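Local coordinates for protein response regulator receiver (Brucella melitensis biovar Abortus, PDB 4G97) that probably relays a phosphorylation signal in the general stress response, its receiver domain controlling a sigma-factor-like domain that sequesters an anti-sigma factor, at residues Glu48-Ser51 with Asp52-Leu56; Asp244-Lys247 with Ala248-Gln252. All coordinates share one frame; numbering follows the deposited sequence.

Interaction 1: Glu48-Ser51 with Asp52-Leu56; sequences EASS and DRIGL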
loop_
_atom_site.group_PDB
_atom_site.type_symbol
_atom_site.label_atom_id
_atom_site.label_comp_id
_atom_site.label_asym_id
_atom_site.label_seq_id
_atom_site.Cartn_x
_atom_site.Cartn_y
_atom_site.Cartn_z
ATOM N N GLU A 48 1.923 -19.635 -17.531
ATOM C CA GLU A 48 3.268 -19.788 -18.071
ATOM C C GLU A 48 3.752 -18.351 -18.294
ATOM O O GLU A 48 3.219 -17.642 -19.144
ATOM C CB GLU A 48 3.225 -20.612 -19.377
ATOM C CG GLU A 48 4.560 -21.209 -19.798
ATOM C CD GLU A 48 4.769 -22.691 -19.530
ATOM O OE1 GLU A 48 4.385 -23.165 -18.434
ATOM O OE2 GLU A 48 5.379 -23.364 -20.394
ATOM N N ALA A 49 4.683 -17.889 -17.466
ATOM C CA ALA A 49 5.174 -16.508 -17.528
ATOM C C ALA A 49 6.700 -16.453 -17.575
ATOM O O ALA A 49 7.335 -17.502 -17.500
ATOM C CB ALA A 49 4.653 -15.736 -16.319
ATOM N N SER A 50 7.284 -15.244 -17.668
ATOM C CA SER A 50 8.742 -15.002 -17.696
ATOM C C SER A 50 9.447 -15.343 -16.382
ATOM O O SER A 50 10.655 -15.617 -16.384
ATOM C CB SER A 50 9.038 -13.546 -18.044
ATOM O OG SER A 50 8.005 -13.016 -18.855
ATOM N N SER A 51 8.727 -15.226 -15.254
ATOM C CA SER A 51 9.257 -15.553 -13.927
ATOM C C SER A 51 8.135 -16.057 -13.032
ATOM O O SER A 51 6.948 -15.831 -13.314
ATOM C CB SER A 51 9.971 -14.356 -13.296
ATOM O OG SER A 51 9.030 -13.449 -12.747
ATOM N N ASP A 52 8.518 -16.733 -11.940
ATOM C CA ASP A 52 7.572 -17.261 -10.978
ATOM C C ASP A 52 6.755 -16.114 -10.335
ATOM O O ASP A 52 5.547 -16.267 -10.172
ATOM C CB ASP A 52 8.321 -18.100 -9.934
ATOM C CG ASP A 52 8.970 -19.362 -10.499
ATOM O OD1 ASP A 52 8.381 -19.978 -11.424
ATOM O OD2 ASP A 52 10.024 -19.766 -9.979
ATOM N N ARG A 53 7.399 -14.954 -10.061
ATOM C CA ARG A 53 6.754 -13.771 -9.455
ATOM C C ARG A 53 5.661 -13.227 -10.355
ATOM O O ARG A 53 4.533 -13.046 -9.899
ATOM C CB ARG A 53 7.771 -12.663 -9.117
ATOM C CG ARG A 53 7.237 -11.667 -8.062
ATOM C CD ARG A 53 8.124 -10.449 -7.811
ATOM N NE ARG A 53 7.423 -9.470 -6.963
ATOM C CZ ARG A 53 7.543 -8.149 -7.053
ATOM N NH1 ARG A 53 8.368 -7.608 -7.948
ATOM N NH2 ARG A 53 6.835 -7.355 -6.250
ATOM N N ILE A 54 5.992 -13.006 -11.655
ATOM C CA ILE A 54 5.063 -12.547 -12.697
ATOM C C ILE A 54 3.880 -13.518 -12.809
ATOM O O ILE A 54 2.738 -13.069 -12.784
ATOM C CB ILE A 54 5.785 -12.246 -14.053
ATOM C CG1 ILE A 54 6.866 -11.162 -13.863
ATOM C CG2 ILE A 54 4.785 -11.839 -15.168
ATOM C CD1 ILE A 54 7.886 -11.010 -15.026
ATOM N N GLY A 55 4.165 -14.827 -12.874
ATOM C CA GLY A 55 3.145 -15.878 -12.924
ATOM C C GLY A 55 2.220 -15.886 -11.711
ATOM O O GLY A 55 1.015 -16.143 -11.839
ATOM N N LEU A 56 2.780 -15.597 -10.514
ATOM C CA LEU A 56 1.976 -15.541 -9.298
ATOM C C LEU A 56 1.020 -14.339 -9.346
ATOM O O LEU A 56 -0.158 -14.504 -9.056
ATOM C CB LEU A 56 2.863 -15.497 -8.037
ATOM C CG LEU A 56 2.167 -15.449 -6.663
ATOM C CD1 LEU A 56 1.300 -16.688 -6.414
ATOM C CD2 LEU A 56 3.171 -15.318 -5.537
#
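Ser-51 meets Ile-54 through its hydroxyl: Ile-54 N donates to Ser-51 OG over 3.3 Å, and the N-H points almost straight at the oxygen, at 174°. The serine torsion puts OG there, since chi1 of 79° holds it between the backbone N and the carbonyl carbon. Ser-51 OG also lies 3.3 Å from Ile-54 CG1, alongside the isoleucine branch. The other grip is backbone to backbone, with Gly-55 N donating to Ser-51 O at 3.0 Å. Ser-51 is thus the N-cap of helix 52-64 in the sigma2-like part of PhyR: its hydroxyl caps the amide of Ile-54 in the first turn, while its carbonyl accepts the first i to i+4 bond of the helix. Just before the cap the loop folds back against that turn. Ala-49 CB rests 3.6 Å from Gly-55 N and touches Ile-54 CG2 at 4.1 Å, while Ser-50 CB reaches Ile-54 CD1 from the loop side. Farther out, Ser-50 OG is hydrogen-bonded to Glu-114 of helix 109-116, which also packs on Ala-49 and Ile-54. Arg-53 runs extended away from the cap, its guanidinium bonding to Glu-105 O and Tyr-57 OH and making a cation-pi contact with Phe-107.

Interaction 2: Asp244-Lys247 with Ala248-Gln252; sequences DMVK and ALISQ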
loop_
_atom_site.group_PDB
_atom_site.type_symbol
_atom_site.label_atom_id
_atom_site.label_comp_id
_atom_site.label_asym_id
_atom_site.label_seq_id
_atom_site.Cartn_x
_atom_site.Cartn_y
_atom_site.Cartn_z
ATOM N N ASP A 244 7.518 7.677 -5.798
ATOM C CA ASP A 244 6.320 7.207 -6.503
ATOM C C ASP A 244 5.549 6.132 -5.711
ATOM O O ASP A 244 4.326 6.026 -5.869
ATOM C CB ASP A 244 6.672 6.667 -7.903
ATOM C CG ASP A 244 6.839 7.749 -8.955
ATOM O OD1 ASP A 244 6.843 8.947 -8.584
ATOM O OD2 ASP A 244 6.931 7.402 -10.149
ATOM N N MET A 245 6.254 5.343 -4.870
ATOM C CA MET A 245 5.637 4.332 -4.008
ATOM C C MET A 245 4.755 5.049 -2.970
ATOM O O MET A 245 3.618 4.643 -2.752
ATOM C CB MET A 245 6.698 3.433 -3.334
ATOM C CG MET A 245 6.093 2.424 -2.373
ATOM S SD MET A 245 7.321 1.505 -1.422
ATOM C CE MET A 245 7.871 0.356 -2.655
ATOM N N VAL A 246 5.278 6.131 -2.380
ATOM C CA VAL A 246 4.599 6.992 -1.395
ATOM C C VAL A 246 3.380 7.664 -2.043
ATOM O O VAL A 246 2.271 7.584 -1.515
ATOM C CB VAL A 246 5.580 8.027 -0.793
ATOM C CG1 VAL A 246 4.841 9.050 0.062
ATOM C CG2 VAL A 246 6.665 7.329 0.029
ATOM N N LYS A 247 3.592 8.288 -3.196
ATOM C CA LYS A 247 2.553 8.941 -3.987
ATOM C C LYS A 247 1.371 7.977 -4.251
ATOM O O LYS A 247 0.207 8.340 -4.024
ATOM C CB LYS A 247 3.186 9.416 -5.302
ATOM C CG LYS A 247 2.218 10.021 -6.306
ATOM C CD LYS A 247 2.959 10.749 -7.421
ATOM C CE LYS A 247 3.197 9.910 -8.651
ATOM N NZ LYS A 247 4.016 10.638 -9.660
ATOM N N ALA A 248 1.690 6.746 -4.709
ATOM C CA ALA A 248 0.717 5.708 -5.028
ATOM C C ALA A 248 -0.070 5.275 -3.825
ATOM O O ALA A 248 -1.281 5.118 -3.932
ATOM C CB ALA A 248 1.414 4.501 -5.640
ATOM N N LEU A 249 0.606 5.044 -2.692
ATOM C CA LEU A 249 -0.073 4.580 -1.495
ATOM C C LEU A 249 -0.927 5.654 -0.832
ATOM O O LEU A 249 -1.998 5.330 -0.343
ATOM C CB LEU A 249 0.861 3.874 -0.533
ATOM C CG LEU A 249 1.447 2.561 -1.086
ATOM C CD1 LEU A 249 2.585 2.087 -0.221
ATOM C CD2 LEU A 249 0.369 1.481 -1.240
ATOM N N ILE A 250 -0.501 6.935 -0.895
ATOM C CA ILE A 250 -1.333 8.037 -0.398
ATOM C C ILE A 250 -2.595 8.120 -1.252
ATOM O O ILE A 250 -3.695 8.223 -0.705
ATOM C CB ILE A 250 -0.598 9.407 -0.313
ATOM C CG1 ILE A 250 0.496 9.347 0.752
ATOM C CG2 ILE A 250 -1.611 10.537 0.028
ATOM C CD1 ILE A 250 1.474 10.509 0.681
ATOM N N SER A 251 -2.436 8.039 -2.584
ATOM C CA SER A 251 -3.543 8.066 -3.530
ATOM C C SER A 251 -4.567 6.957 -3.215
ATOM O O SER A 251 -5.765 7.240 -3.148
ATOM C CB SER A 251 -3.032 7.920 -4.959
ATOM O OG SER A 251 -4.129 7.895 -5.857
ATOM N N GLN A 252 -4.105 5.702 -3.035
ATOM C CA GLN A 252 -5.005 4.597 -2.684
ATOM C C GLN A 252 -5.715 4.856 -1.365
ATOM O O GLN A 252 -6.922 4.648 -1.275
ATOM C CB GLN A 252 -4.253 3.262 -2.594
ATOM C CG GLN A 252 -3.780 2.719 -3.923
ATOM C CD GLN A 252 -4.895 2.455 -4.888
ATOM O OE1 GLN A 252 -5.063 3.186 -5.839
ATOM N NE2 GLN A 252 -5.650 1.385 -4.698
#
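Val-246 and Ile-250 touch one helical turn apart, CG1 of the valine meeting CD1 of the isoleucine at 3.7 Å, the two side chains running alongside each other in the same direction. Met-245 and Leu-249 repeat this on the neighbouring track, more loosely, with Met-245 CG 4.1 Å from Leu-249 CD1. The valine places its touching methyl by setting CG1 anti to the backbone N (chi1 171°), whereas Ile-250 turns CG1 anti to its own carbonyl carbon, which brings CD1 back toward the preceding turn. Four i to i+4 backbone hydrogen bonds join 244-247 to 248-252. Ile-250 N to Val-246 O measures 2.9 Å, and Ala-248 N to Asp-244 O 3.0 Å. These are the bonds of an alpha-helix near the start of helix 243-265, the last helix of the CheY-like receiver fold, with Asn-242 OD1 accepting from Asp-244 N at its beginning. The apolar side that carries Val-246 and Ile-250 faces helix 149-161, through Met-158 and Val-159, while Ala-248 packs on Phe-99 and Val-104 of helix 94-104 in the sigma-like part. Charge contributes one weak link: Lys-247 NZ forms a salt bridge with Asp-244 OD1 at 3.5 Å, the lysine chain bending at chi3 (95°) to bring the ammonium back along the helix. Among the polar groups of the second turn, Ser-251 OG and Gln-252 OE1 both bond to Arg-96 NH1, and Gln-252 NE2 donates to Ala-20 O.

Overall arrangement
Interaction 1 comes first along the chain, in the sigma2-like range, and interaction 2 follows near the end, in the receiver range. Their centres lie 25 Å apart and their nearest atoms about 9 Å, so the two do not touch. Interaction 1 sits toward the outside, 22 Å from the centre of the chain, where a loop enters helix 52-64; interaction 2 lies only 7 Å from that centre, within helix 243-265. That helix belongs to the receiver but also packs on helix 94-104 and bonds to Ala-20 of helix 11-22. It thus lines the junction between the two halves, where phosphorylation of the receiver, predicted but absent from this model, could plausibly alter how they are held together.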